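Local coordinates for protein beta-galactosidase (Trichoderma reesei, PDB 3OG2) that probably hydrolyses terminal non-reducing beta-D-galactose residues in beta-D-galactosides, as a glycoprotein of glycoside hydrolase family 35, at residues 274-279 / 309-314; 834-839 / 989-994; 462-467 / 495-500; 139-144 / 791-796; 232-237 / 270-275. All blocks are in the same frame, centred on the assembly; numbering follows the deposited sequence.

Contact 1: residues 274-279 / 309-314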
# COMPACT_ATOMS: atom_id res chain seq x y z
N PHE A 274 -20.03 1.30 -12.72
CA PHE A 274 -19.65 2.18 -11.59
C PHE A 274 -18.34 1.68 -10.98
O PHE A 274 -18.23 0.56 -10.50
CB PHE A 274 -20.77 2.25 -10.58
CG PHE A 274 -20.41 3.10 -9.35
CD1 PHE A 274 -19.66 4.26 -9.44
CD2 PHE A 274 -20.85 2.63 -8.10
CE1 PHE A 274 -19.28 4.94 -8.26
CE2 PHE A 274 -20.48 3.32 -6.95
CZ PHE A 274 -19.71 4.47 -7.04
N SER A 275 -17.33 2.57 -11.05
CA SER A 275 -15.95 2.21 -10.72
C SER A 275 -15.31 3.16 -9.72
O SER A 275 -15.24 4.36 -9.97
CB SER A 275 -15.12 2.28 -12.01
OG SER A 275 -15.64 1.38 -13.01
N LEU A 276 -14.87 2.59 -8.61
CA LEU A 276 -14.13 3.31 -7.59
C LEU A 276 -12.68 2.81 -7.74
O LEU A 276 -12.32 1.74 -7.25
CB LEU A 276 -14.65 3.05 -6.17
CG LEU A 276 -16.05 3.65 -5.94
CD1 LEU A 276 -16.59 3.18 -4.59
CD2 LEU A 276 -16.00 5.18 -6.02
N VAL A 277 -11.90 3.58 -8.46
CA VAL A 277 -10.54 3.14 -8.81
C VAL A 277 -9.61 3.28 -7.62
O VAL A 277 -8.61 2.59 -7.50
CB VAL A 277 -10.06 3.95 -10.05
CG1 VAL A 277 -8.58 3.68 -10.36
CG2 VAL A 277 -10.94 3.50 -11.19
N GLU A 278 -9.91 4.17 -6.66
CA GLU A 278 -9.24 4.18 -5.36
C GLU A 278 -10.31 4.45 -4.31
O GLU A 278 -10.95 5.52 -4.35
CB GLU A 278 -8.19 5.26 -5.15
CG GLU A 278 -7.08 5.20 -6.21
CD GLU A 278 -6.21 6.43 -6.08
OE1 GLU A 278 -6.21 7.14 -5.04
OE2 GLU A 278 -5.47 6.73 -7.04
N PHE A 279 -10.49 3.51 -3.40
CA PHE A 279 -11.36 3.76 -2.26
C PHE A 279 -10.55 3.51 -0.99
O PHE A 279 -9.79 2.53 -0.91
CB PHE A 279 -12.62 2.90 -2.31
CG PHE A 279 -13.58 3.41 -1.22
CD1 PHE A 279 -14.37 4.56 -1.44
CD2 PHE A 279 -13.66 2.76 0.00
CE1 PHE A 279 -15.19 5.02 -0.42
CE2 PHE A 279 -14.49 3.23 1.00
CZ PHE A 279 -15.24 4.37 0.81
N LYS A 309 -19.77 -1.73 2.28
CA LYS A 309 -21.14 -2.14 1.89
C LYS A 309 -21.93 -0.93 1.41
O LYS A 309 -22.83 -1.12 0.59
CB LYS A 309 -21.82 -2.82 3.08
CG LYS A 309 -21.15 -4.18 3.40
CD LYS A 309 -21.75 -4.85 4.63
CE LYS A 309 -20.88 -6.07 5.01
NZ LYS A 309 -21.45 -6.86 6.10
N ASN A 310 -21.60 0.30 1.86
CA ASN A 310 -22.28 1.46 1.28
C ASN A 310 -21.93 1.65 -0.18
O ASN A 310 -22.72 2.24 -0.94
CB ASN A 310 -21.87 2.69 2.10
CG ASN A 310 -22.60 3.92 1.66
OD1 ASN A 310 -23.85 3.97 1.77
ND2 ASN A 310 -21.85 4.92 1.19
N ASN A 311 -20.76 1.20 -0.65
CA ASN A 311 -20.43 1.26 -2.05
C ASN A 311 -21.16 0.14 -2.82
O ASN A 311 -21.55 0.35 -3.97
CB ASN A 311 -18.90 1.12 -2.25
CG ASN A 311 -18.19 2.34 -1.67
OD1 ASN A 311 -18.74 3.44 -1.62
ND2 ASN A 311 -16.94 2.14 -1.23
N MET A 312 -21.32 -1.03 -2.17
CA MET A 312 -22.16 -2.06 -2.78
C MET A 312 -23.60 -1.56 -2.86
O MET A 312 -24.31 -1.91 -3.81
CB MET A 312 -22.09 -3.35 -1.94
CG MET A 312 -20.61 -3.84 -1.88
SD MET A 312 -20.50 -5.21 -0.70
CE MET A 312 -18.73 -5.11 -0.28
N ALA A 313 -24.04 -0.72 -1.88
CA ALA A 313 -25.43 -0.18 -1.98
C ALA A 313 -25.62 0.65 -3.24
O ALA A 313 -26.73 0.79 -3.74
CB ALA A 313 -25.67 0.64 -0.74
N ALA A 314 -24.54 1.24 -3.76
CA ALA A 314 -24.55 2.04 -4.99
C ALA A 314 -24.22 1.19 -6.22
O ALA A 314 -24.13 1.76 -7.34
CB ALA A 314 -23.60 3.20 -4.86
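N311 stands its amide almost upright on the F279 ring, the two planes 85° apart. Its nitrogen ND2 comes down over the ring centre, 3.2 Å above the plane of F279, so the amino end of the group meets the aromatic face while the phenyl ring approaches from the opposite direction. The CD1 methyl of L276 closes on the same amide, 3.4 Å from its carbon CG in N311. Methyl and ring together probably restrict how far the amide can turn. With CG anti to the backbone carbonyl carbon (chi1 -67°), N311 reaches off its helix toward both partners. This is the beta-alpha-beta crossover of the TIM barrel: helix 301-313 follows strand 275-280 and leads into the parallel neighbouring strand 318-321, packing over the barrel wall on its way. At the other end of 274-279, F274 meets A314, just past the helix, where its CE2 lies 3.8 Å from CB of A314 and its CD2 lies 3.5 Å from O of A314. W261 of helix 261-268 touches F274, L276, F279 and N311. On the same strand E278, a galactose-binding residue, carries a carboxylate that salt-bridges R114 and hydrogen-bonds Y240.

Contact 2: residues 834-839 / 989-994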
# COMPACT_ATOMS: atom_id res chain seq x y z
N ASP A 834 24.92 3.59 -8.07
CA ASP A 834 24.39 2.25 -7.74
C ASP A 834 23.25 1.90 -8.67
O ASP A 834 22.07 2.19 -8.38
CB ASP A 834 23.98 2.24 -6.28
CG ASP A 834 23.71 0.82 -5.80
OD1 ASP A 834 23.43 -0.09 -6.61
OD2 ASP A 834 23.79 0.62 -4.57
N VAL A 835 23.59 1.29 -9.82
CA VAL A 835 22.51 0.97 -10.75
C VAL A 835 21.60 -0.08 -10.15
O VAL A 835 20.41 -0.08 -10.45
CB VAL A 835 23.11 0.48 -12.06
CG1 VAL A 835 22.02 -0.04 -13.03
CG2 VAL A 835 23.92 1.62 -12.68
N PHE A 836 22.11 -0.97 -9.31
CA PHE A 836 21.25 -2.01 -8.76
C PHE A 836 20.20 -1.43 -7.80
O PHE A 836 19.06 -1.90 -7.84
CB PHE A 836 22.14 -3.01 -8.01
CG PHE A 836 21.39 -4.28 -7.65
CD1 PHE A 836 20.65 -4.37 -6.47
CD2 PHE A 836 21.43 -5.40 -8.50
CE1 PHE A 836 19.97 -5.50 -6.10
CE2 PHE A 836 20.76 -6.55 -8.08
CZ PHE A 836 20.04 -6.65 -6.89
N ARG A 837 20.59 -0.51 -6.94
CA ARG A 837 19.66 -0.01 -5.91
C ARG A 837 18.94 1.25 -6.37
O ARG A 837 18.01 1.68 -5.65
CB ARG A 837 20.40 0.21 -4.58
CG ARG A 837 21.04 -1.10 -4.07
CD ARG A 837 21.60 -0.93 -2.68
NE ARG A 837 22.28 -2.14 -2.16
CZ ARG A 837 23.45 -2.58 -2.60
NH1 ARG A 837 24.15 -2.01 -3.56
NH2 ARG A 837 23.97 -3.67 -2.05
N GLY A 838 19.29 1.81 -7.51
CA GLY A 838 18.48 2.85 -8.13
C GLY A 838 18.92 4.25 -7.79
O GLY A 838 19.85 4.49 -7.01
N PRO A 839 18.23 5.21 -8.42
CA PRO A 839 18.70 6.58 -8.45
C PRO A 839 18.48 7.35 -7.14
O PRO A 839 19.04 8.45 -7.04
CB PRO A 839 17.86 7.24 -9.58
CG PRO A 839 16.61 6.38 -9.67
CD PRO A 839 17.05 4.97 -9.32
N GLU A 989 14.13 -15.52 -1.92
CA GLU A 989 15.51 -15.48 -2.37
C GLU A 989 16.14 -14.18 -1.93
O GLU A 989 15.52 -13.09 -2.04
CB GLU A 989 15.54 -15.55 -3.90
CG GLU A 989 14.98 -16.91 -4.36
CD GLU A 989 15.44 -17.20 -5.76
OE1 GLU A 989 16.49 -16.60 -6.12
OE2 GLU A 989 14.75 -18.00 -6.45
N VAL A 990 17.38 -14.26 -1.49
CA VAL A 990 18.09 -13.05 -1.07
C VAL A 990 18.38 -12.18 -2.28
O VAL A 990 18.86 -12.65 -3.31
CB VAL A 990 19.41 -13.46 -0.37
CG1 VAL A 990 20.21 -12.23 -0.03
CG2 VAL A 990 19.09 -14.34 0.85
N VAL A 991 18.13 -10.90 -2.11
CA VAL A 991 18.44 -9.94 -3.17
C VAL A 991 19.93 -9.69 -3.16
O VAL A 991 20.48 -9.36 -2.10
CB VAL A 991 17.62 -8.66 -2.89
CG1 VAL A 991 17.99 -7.58 -3.88
CG2 VAL A 991 16.13 -8.94 -2.97
N LYS A 992 20.56 -9.86 -4.30
CA LYS A 992 22.02 -9.81 -4.44
C LYS A 992 22.52 -8.41 -4.72
O LYS A 992 23.03 -8.11 -5.81
CB LYS A 992 22.46 -10.76 -5.57
CG LYS A 992 21.96 -12.19 -5.37
CD LYS A 992 22.51 -13.22 -6.37
CE LYS A 992 21.99 -14.61 -6.11
NZ LYS A 992 21.23 -15.26 -7.20
N GLY A 993 22.38 -7.52 -3.74
CA GLY A 993 22.89 -6.17 -3.93
C GLY A 993 24.41 -6.18 -4.01
O GLY A 993 25.09 -6.90 -3.25
N PRO A 994 25.05 -5.45 -4.92
CA PRO A 994 26.51 -5.39 -4.97
C PRO A 994 27.16 -4.94 -3.68
O PRO A 994 26.66 -4.09 -2.96
CB PRO A 994 26.74 -4.32 -6.06
CG PRO A 994 25.60 -4.65 -6.98
CD PRO A 994 24.42 -4.71 -6.04
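R837 makes the polar half of the contact, giving NH2 to the carbonyl of P994 in a bond of 2.9 Å from NH2 to O, close to straight at 162°. The acceptor lies in the guanidinium plane, though the donor is tilted from the carbonyl plane. NH1 of R837 adds a weak second bond to the same oxygen. A salt bridge also engages that nitrogen: R837 NH1 meets OD2 of D834 on its syn side at 2.8 Å. The other carboxylate oxygen, OD1, accepts from the backbone N of R837, an Asx motif, and NH2 also serves O of N924.

The apolar half belongs to F836. With CG anti to the backbone N (chi1 -168°), its ring lies against the 991-994 chain. CA of G993 makes a CH-pi contact over the face, 4.1 Å from the F836 centroid, and O of K992 sits above the same ring nearer its rim. V991 CG1 closes on the edge, 3.6 Å from CE1 of F836, while CD of P994 touches CG of F836 at 3.5 Å.

G993, having no side chain, lets NH2 of R837 come close to its backbone. Gripped in its plane by D834 and by P994 O, the guanidinium has its orientation set, while F836 supplies the apolar cover.

Contact 3: residues 462-467 / 495-500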
# COMPACT_ATOMS: atom_id res chain seq x y z
N PHE A 462 -30.43 -24.65 -5.70
CA PHE A 462 -31.32 -24.31 -4.61
C PHE A 462 -31.53 -22.82 -4.66
O PHE A 462 -30.74 -22.09 -5.31
CB PHE A 462 -30.68 -24.68 -3.27
CG PHE A 462 -30.45 -26.17 -3.16
CD1 PHE A 462 -29.26 -26.75 -3.55
CD2 PHE A 462 -31.48 -27.00 -2.69
CE1 PHE A 462 -29.08 -28.14 -3.45
CE2 PHE A 462 -31.35 -28.38 -2.58
CZ PHE A 462 -30.12 -28.94 -3.00
N THR A 463 -32.60 -22.38 -3.97
CA THR A 463 -32.78 -20.92 -3.89
C THR A 463 -33.11 -20.50 -2.48
O THR A 463 -33.97 -21.16 -1.85
CB THR A 463 -33.93 -20.43 -4.78
OG1 THR A 463 -33.70 -20.90 -6.12
CG2 THR A 463 -34.00 -18.90 -4.78
N LEU A 464 -32.39 -19.48 -2.01
CA LEU A 464 -32.81 -18.86 -0.75
C LEU A 464 -33.93 -17.90 -1.05
O LEU A 464 -33.68 -16.88 -1.71
CB LEU A 464 -31.73 -18.01 -0.07
CG LEU A 464 -30.51 -18.80 0.35
CD1 LEU A 464 -29.39 -17.89 0.86
CD2 LEU A 464 -30.88 -19.75 1.47
N LEU A 465 -35.13 -18.19 -0.59
CA LEU A 465 -36.22 -17.22 -0.74
C LEU A 465 -35.83 -15.94 -0.04
O LEU A 465 -36.06 -14.85 -0.60
CB LEU A 465 -37.47 -17.86 -0.16
CG LEU A 465 -38.69 -16.94 -0.24
CD1 LEU A 465 -39.10 -16.81 -1.70
CD2 LEU A 465 -39.83 -17.48 0.62
N TYR A 466 -35.19 -16.05 1.13
CA TYR A 466 -34.57 -14.86 1.74
C TYR A 466 -33.50 -15.34 2.71
O TYR A 466 -33.57 -16.49 3.18
CB TYR A 466 -35.56 -13.94 2.43
CG TYR A 466 -36.36 -14.64 3.53
CD1 TYR A 466 -35.89 -14.77 4.82
CD2 TYR A 466 -37.63 -15.17 3.24
CE1 TYR A 466 -36.62 -15.40 5.85
CE2 TYR A 466 -38.36 -15.81 4.25
CZ TYR A 466 -37.85 -15.91 5.52
OH TYR A 466 -38.63 -16.59 6.45
N SER A 467 -32.62 -14.43 3.04
CA SER A 467 -31.77 -14.65 4.22
C SER A 467 -31.43 -13.33 4.87
O SER A 467 -31.06 -12.38 4.13
CB SER A 467 -30.47 -15.35 3.80
OG SER A 467 -29.63 -15.52 4.96
N PHE A 495 -33.56 -17.63 7.58
CA PHE A 495 -33.49 -17.78 6.14
C PHE A 495 -34.53 -18.83 5.74
O PHE A 495 -34.97 -19.63 6.56
CB PHE A 495 -32.11 -18.11 5.60
CG PHE A 495 -31.51 -19.38 6.13
CD1 PHE A 495 -30.96 -19.42 7.43
CD2 PHE A 495 -31.47 -20.48 5.30
CE1 PHE A 495 -30.36 -20.60 7.87
CE2 PHE A 495 -30.89 -21.66 5.75
CZ PHE A 495 -30.33 -21.70 7.02
N ALA A 496 -34.86 -18.81 4.46
CA ALA A 496 -35.87 -19.76 4.01
C ALA A 496 -35.38 -20.31 2.66
O ALA A 496 -34.88 -19.57 1.83
CB ALA A 496 -37.21 -19.10 3.84
N VAL A 497 -35.55 -21.60 2.49
CA VAL A 497 -35.08 -22.31 1.31
C VAL A 497 -36.28 -22.85 0.55
O VAL A 497 -37.10 -23.58 1.13
CB VAL A 497 -34.11 -23.46 1.65
CG1 VAL A 497 -33.56 -24.09 0.38
CG2 VAL A 497 -32.96 -22.93 2.53
N LYS A 498 -36.41 -22.48 -0.74
CA LYS A 498 -37.50 -23.07 -1.53
C LYS A 498 -37.35 -24.60 -1.58
O LYS A 498 -36.17 -25.00 -1.49
CB LYS A 498 -37.53 -22.50 -2.95
CG LYS A 498 -37.67 -20.96 -2.95
CD LYS A 498 -37.92 -20.59 -4.44
CE LYS A 498 -37.91 -19.09 -4.63
NZ LYS A 498 -37.64 -18.71 -6.06
N ASN A 499 -38.45 -25.32 -1.68
CA ASN A 499 -38.43 -26.80 -1.57
C ASN A 499 -37.13 -27.46 -2.02
O ASN A 499 -36.81 -27.52 -3.20
CB ASN A 499 -39.57 -27.35 -2.43
CG ASN A 499 -39.60 -28.86 -2.38
OD1 ASN A 499 -38.87 -29.58 -1.70
ND2 ASN A 499 -40.57 -29.33 -3.17
N PRO A 500 -36.34 -27.85 -1.03
CA PRO A 500 -35.02 -28.42 -1.33
C PRO A 500 -35.01 -29.93 -1.49
O PRO A 500 -33.93 -30.56 -1.56
CB PRO A 500 -34.24 -28.02 -0.06
CG PRO A 500 -35.24 -28.13 1.05
CD PRO A 500 -36.55 -27.67 0.42
O HOH W 1 -34.20 -24.57 -3.26
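F495 packs its CB against OG of S467 in a non-hydrogen-bonded antiparallel pair, and its ring carbon CD2 reaches CD2 of L464 at 3.9 Å. At A496 the strands pair through hydrogen bonds: its N donates to O of Y466 (2.9 Å, 159°), while its O receives a weak bond from N of L465. Its methyl lies over the Y466 ring, CB being 3.5 Å from CE2 of Y466. With CG between the backbone N and the carbonyl carbon (chi1 57°), that ring swings across to the neighbouring strand, over A496, and its OH bonds to E494. Without the ring, as with an alanine here, the A496 methyl would probably lose its cover and E494 its phenolic partner. V497 pairs with L464, touching its CD2 through CG2; the one-residue shift in register between this pair and Y466-A496 is a beta bulge. K498 N then donates to O of T463 (3.0 Å), nearly along the C=O axis. Its chain runs beside T463, CE 3.9 Å from CG2, toward a salt bridge with D456, and a water links K498 O to T463 N. Last comes P500, with CB 3.9 Å from CE2 of F462. In this antiparallel sheet of domain 2, strand 450-459 flanks 462-467 on its other side and strand 527-532 flanks 492-497; F462, F495 and V497 pack on strand 545-551 of another sheet.

Contact 4: residues 139-144 / 791-796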
# COMPACT_ATOMS: atom_id res chain seq x y z
N LEU A 139 3.98 21.58 -15.60
CA LEU A 139 3.85 20.13 -15.59
C LEU A 139 2.40 19.71 -15.70
O LEU A 139 1.49 20.43 -15.23
CB LEU A 139 4.46 19.55 -14.29
CG LEU A 139 5.88 20.06 -13.99
CD1 LEU A 139 6.38 19.54 -12.65
CD2 LEU A 139 6.88 19.77 -15.11
N ARG A 140 2.15 18.55 -16.33
CA ARG A 140 0.80 18.00 -16.50
C ARG A 140 -0.04 18.95 -17.36
O ARG A 140 -1.25 19.04 -17.19
CB ARG A 140 0.06 17.73 -15.18
CG ARG A 140 0.90 16.78 -14.28
CD ARG A 140 0.25 16.58 -12.93
NE ARG A 140 -1.00 15.78 -13.11
CZ ARG A 140 -1.95 15.73 -12.16
NH1 ARG A 140 -1.82 16.43 -11.03
NH2 ARG A 140 -3.02 15.00 -12.40
N THR A 141 0.62 19.60 -18.32
CA THR A 141 -0.08 20.35 -19.37
C THR A 141 0.50 19.96 -20.72
O THR A 141 1.48 19.20 -20.76
CB THR A 141 0.06 21.86 -19.20
OG1 THR A 141 1.39 22.28 -19.56
CG2 THR A 141 -0.25 22.31 -17.77
N ASP A 142 -0.07 20.53 -21.79
CA ASP A 142 0.58 20.19 -23.09
C ASP A 142 1.74 21.12 -23.43
O ASP A 142 2.11 21.13 -24.62
CB ASP A 142 -0.44 20.07 -24.21
CG ASP A 142 -1.34 21.29 -24.33
OD1 ASP A 142 -1.39 22.11 -23.42
OD2 ASP A 142 -1.97 21.33 -25.42
N ALA A 143 2.37 21.77 -22.47
CA ALA A 143 3.64 22.46 -22.70
C ALA A 143 4.55 21.42 -23.32
O ALA A 143 4.71 20.32 -22.73
CB ALA A 143 4.27 23.02 -21.44
N PRO A 144 5.10 21.66 -24.50
CA PRO A 144 5.79 20.58 -25.22
C PRO A 144 7.06 20.14 -24.53
O PRO A 144 7.45 18.97 -24.73
CB PRO A 144 6.06 21.14 -26.62
CG PRO A 144 6.04 22.63 -26.38
CD PRO A 144 5.02 22.88 -25.30
N TRP A 791 -0.07 17.79 -7.21
CA TRP A 791 -1.45 17.34 -7.33
C TRP A 791 -2.34 18.31 -8.05
O TRP A 791 -3.36 17.91 -8.63
CB TRP A 791 -2.04 17.01 -5.93
CG TRP A 791 -3.36 16.32 -6.12
CD1 TRP A 791 -3.57 14.99 -6.32
CD2 TRP A 791 -4.65 16.94 -6.11
NE1 TRP A 791 -4.90 14.73 -6.44
CE2 TRP A 791 -5.60 15.90 -6.32
CE3 TRP A 791 -5.02 18.29 -5.93
CZ2 TRP A 791 -6.96 16.16 -6.36
CZ3 TRP A 791 -6.40 18.54 -5.98
CH2 TRP A 791 -7.30 17.49 -6.19
N THR A 792 -2.03 19.59 -8.09
CA THR A 792 -2.90 20.59 -8.76
C THR A 792 -2.18 21.00 -10.04
O THR A 792 -1.15 21.68 -10.04
CB THR A 792 -3.10 21.80 -7.88
OG1 THR A 792 -3.75 21.37 -6.66
CG2 THR A 792 -3.96 22.86 -8.56
N THR A 793 -2.70 20.60 -11.17
CA THR A 793 -2.16 20.98 -12.47
C THR A 793 -2.08 22.49 -12.60
O THR A 793 -3.07 23.19 -12.33
CB THR A 793 -3.07 20.36 -13.56
OG1 THR A 793 -2.89 18.92 -13.52
CG2 THR A 793 -2.68 20.87 -14.92
N GLY A 794 -0.93 23.01 -13.00
CA GLY A 794 -0.79 24.46 -13.20
C GLY A 794 -0.11 25.11 -12.00
O GLY A 794 0.27 26.26 -12.13
N ASP A 795 0.00 24.37 -10.91
CA ASP A 795 0.76 24.79 -9.74
C ASP A 795 1.95 23.85 -9.73
O ASP A 795 1.74 22.66 -9.36
CB ASP A 795 -0.07 24.61 -8.50
CG ASP A 795 0.64 25.02 -7.24
OD1 ASP A 795 1.78 25.46 -7.45
OD2 ASP A 795 0.06 24.92 -6.12
N ASP A 796 3.08 24.28 -10.15
CA ASP A 796 4.26 23.42 -10.32
C ASP A 796 4.92 23.10 -8.99
O ASP A 796 6.15 23.25 -8.86
CB ASP A 796 5.23 24.13 -11.27
CG ASP A 796 5.01 23.91 -12.76
OD1 ASP A 796 4.19 23.07 -13.14
OD2 ASP A 796 5.67 24.62 -13.57
O HOH W 2 1.68 21.89 -12.89
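T793 places its hydroxyl oxygen over the centre of the R140 guanidinium, with OG1 3.5 Å above that plane rather than at the edge where the N-H groups point. The side chains cross at about a right angle, and the bend of the arginine at chi3 (69°) brings its head round beneath the threonine. At the guanidinium edge NH1 of R140 gives a weak bond to O of W791, 3.2 Å away; NH1 also bonds O of N790, and NH2 makes a salt bridge with E178. The T793 methyl presses on the backbone, CG2 lying 3.2 Å from O of R140. Here a loop of the TIM barrel, between strand 110-116 and helix 144-163, receives the loop between strands 775-782 and 803-811, whose type II turn from T792 to D795 has G794 in its third position. W791, leading into that turn, hydrogen-bonds through NE1 to E180, a galactose-binding residue, so the joint borders the sugar pocket. Beyond the turn OD1 of D796 accepts from N of L139 on the syn side at 2.9 Å (165°). A water donates to that OD1 and to O of L139 and accepts from N of G794, each at 2.8 Å. The second carboxylate oxygen, OD2, is salt-bridged to K799.

Contact 5: residues 232-237 / 270-275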
# COMPACT_ATOMS: atom_id res chain seq x y z
N VAL A 232 -11.70 8.71 -21.78
CA VAL A 232 -11.30 7.29 -21.62
C VAL A 232 -12.48 6.38 -21.88
O VAL A 232 -13.59 6.81 -22.23
CB VAL A 232 -10.69 7.06 -20.23
CG1 VAL A 232 -9.40 7.88 -20.05
CG2 VAL A 232 -11.68 7.37 -19.11
N ASP A 233 -12.26 5.07 -21.71
CA ASP A 233 -13.31 4.09 -21.98
C ASP A 233 -14.29 3.95 -20.83
O ASP A 233 -15.49 3.81 -21.02
CB ASP A 233 -12.68 2.75 -22.29
CG ASP A 233 -11.83 2.82 -23.55
OD1 ASP A 233 -12.32 3.39 -24.58
OD2 ASP A 233 -10.76 2.23 -23.56
N ILE A 234 -13.73 3.90 -19.60
CA ILE A 234 -14.55 3.67 -18.42
C ILE A 234 -14.23 4.81 -17.45
O ILE A 234 -13.06 5.01 -17.08
CB ILE A 234 -14.26 2.30 -17.75
CG1 ILE A 234 -14.58 1.16 -18.73
CG2 ILE A 234 -14.95 2.22 -16.41
CD1 ILE A 234 -14.14 -0.22 -18.22
N TYR A 235 -15.24 5.56 -17.04
CA TYR A 235 -15.04 6.65 -16.10
C TYR A 235 -14.88 6.09 -14.68
O TYR A 235 -15.78 5.36 -14.22
CB TYR A 235 -16.26 7.60 -16.13
CG TYR A 235 -16.11 8.71 -15.12
CD1 TYR A 235 -15.22 9.78 -15.32
CD2 TYR A 235 -16.88 8.67 -13.93
CE1 TYR A 235 -15.06 10.81 -14.39
CE2 TYR A 235 -16.71 9.72 -13.02
CZ TYR A 235 -15.83 10.76 -13.24
OH TYR A 235 -15.72 11.77 -12.31
N GLY A 236 -13.79 6.41 -14.02
CA GLY A 236 -13.56 5.99 -12.64
C GLY A 236 -13.39 7.25 -11.76
O GLY A 236 -12.98 8.29 -12.25
N HIS A 237 -13.71 7.07 -10.47
CA HIS A 237 -13.35 8.13 -9.54
C HIS A 237 -12.95 7.51 -8.20
O HIS A 237 -13.04 6.30 -8.00
CB HIS A 237 -14.46 9.19 -9.39
CG HIS A 237 -15.66 8.79 -8.60
ND1 HIS A 237 -15.69 8.75 -7.22
CD2 HIS A 237 -16.88 8.39 -9.04
CE1 HIS A 237 -16.93 8.35 -6.86
NE2 HIS A 237 -17.68 8.12 -7.93
N PRO A 270 -23.38 6.75 -17.48
CA PRO A 270 -24.32 5.63 -17.27
C PRO A 270 -24.03 4.42 -18.16
O PRO A 270 -24.50 3.31 -17.87
CB PRO A 270 -25.69 6.25 -17.64
CG PRO A 270 -25.36 7.41 -18.54
CD PRO A 270 -24.03 7.99 -18.04
N SER A 271 -23.21 4.59 -19.19
CA SER A 271 -22.93 3.49 -20.12
C SER A 271 -21.80 2.57 -19.65
O SER A 271 -21.55 1.53 -20.31
CB SER A 271 -22.57 4.05 -21.50
OG SER A 271 -21.30 4.70 -21.48
N THR A 272 -21.12 2.94 -18.52
CA THR A 272 -19.96 2.15 -18.10
C THR A 272 -20.11 1.75 -16.65
O THR A 272 -20.93 2.32 -15.90
CB THR A 272 -18.65 2.92 -18.36
OG1 THR A 272 -18.65 4.19 -17.68
CG2 THR A 272 -18.43 3.23 -19.83
N PRO A 273 -19.37 0.75 -16.20
CA PRO A 273 -19.60 0.26 -14.83
C PRO A 273 -19.24 1.27 -13.78
O PRO A 273 -18.23 1.95 -13.90
CB PRO A 273 -18.63 -0.94 -14.78
CG PRO A 273 -18.39 -1.35 -16.19
CD PRO A 273 -18.39 -0.05 -16.97
N PHE A 274 -20.03 1.30 -12.72
CA PHE A 274 -19.65 2.18 -11.59
C PHE A 274 -18.34 1.68 -10.98
O PHE A 274 -18.23 0.56 -10.50
CB PHE A 274 -20.77 2.25 -10.58
CG PHE A 274 -20.41 3.10 -9.35
CD1 PHE A 274 -19.66 4.26 -9.44
CD2 PHE A 274 -20.85 2.63 -8.10
CE1 PHE A 274 -19.28 4.94 -8.26
CE2 PHE A 274 -20.48 3.32 -6.95
CZ PHE A 274 -19.71 4.47 -7.04
N SER A 275 -17.33 2.57 -11.05
CA SER A 275 -15.95 2.21 -10.72
C SER A 275 -15.31 3.16 -9.72
O SER A 275 -15.24 4.36 -9.97
CB SER A 275 -15.12 2.28 -12.01
OG SER A 275 -15.64 1.38 -13.01
O HOH W 3 -17.16 5.42 -11.76
O HOH W 4 -18.11 4.29 -15.06
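Y235 O accepts from two waters that both carry on to 270-275. One, 2.7 Å from O of Y235, accepts from OG1 of T272 and donates to O of P273; the other accepts from N of S275. T272 OG1 also bonds S269. Past the waters the chains join directly, H237 N donating to O of S275 at 3.2 Å (167°). S275 OG, anti to the carbonyl carbon (chi1 -59°), turns back to donate to O of P273 at 2.8 Å from above the carbonyl plane, and it touches CG2 of I234 at 3.6 Å. Replacing S275 by alanine removes OG, which is likely to leave P273 O with one donor fewer and a small gap against CG2 of I234. NE2 of H237 lies at the edge of the F274 ring, 3.6 Å from CE1 of F274; the two rings form an oblique pair, planes 39° apart. Y235 N is buried without a partner. Strands 236-239 and 275-280 run on from here as parallel neighbours in the TIM barrel, with W28 of strand 26-28 against I234, T272 and P273, and W261 of helix 261-268 edge-to-face with H237.

Contacts 1 and 5 share F274 and S275 and work on one barrel strand: contact 5 joins the chain leading into it to strand 236-239, contact 1 backs it with helix 301-313. Their centres are 12 Å apart, and a probable hydrogen bond, V277 N to H237 O at 3.0 Å, ties them. Galactose-binding E278 lies within contact 1, and the H237 side chain is about 9 Å from that of E278. Contact 4 reaches the pocket from the loop between strands 775-782 and 803-811, its W791 side chain about 3 Å from that of E180; its nearest atoms are about 8 Å from those of contact 1. Contacts 2 and 3 lie away from the annotated sites, their centres 58 Å apart on opposite sides of the chain's centre.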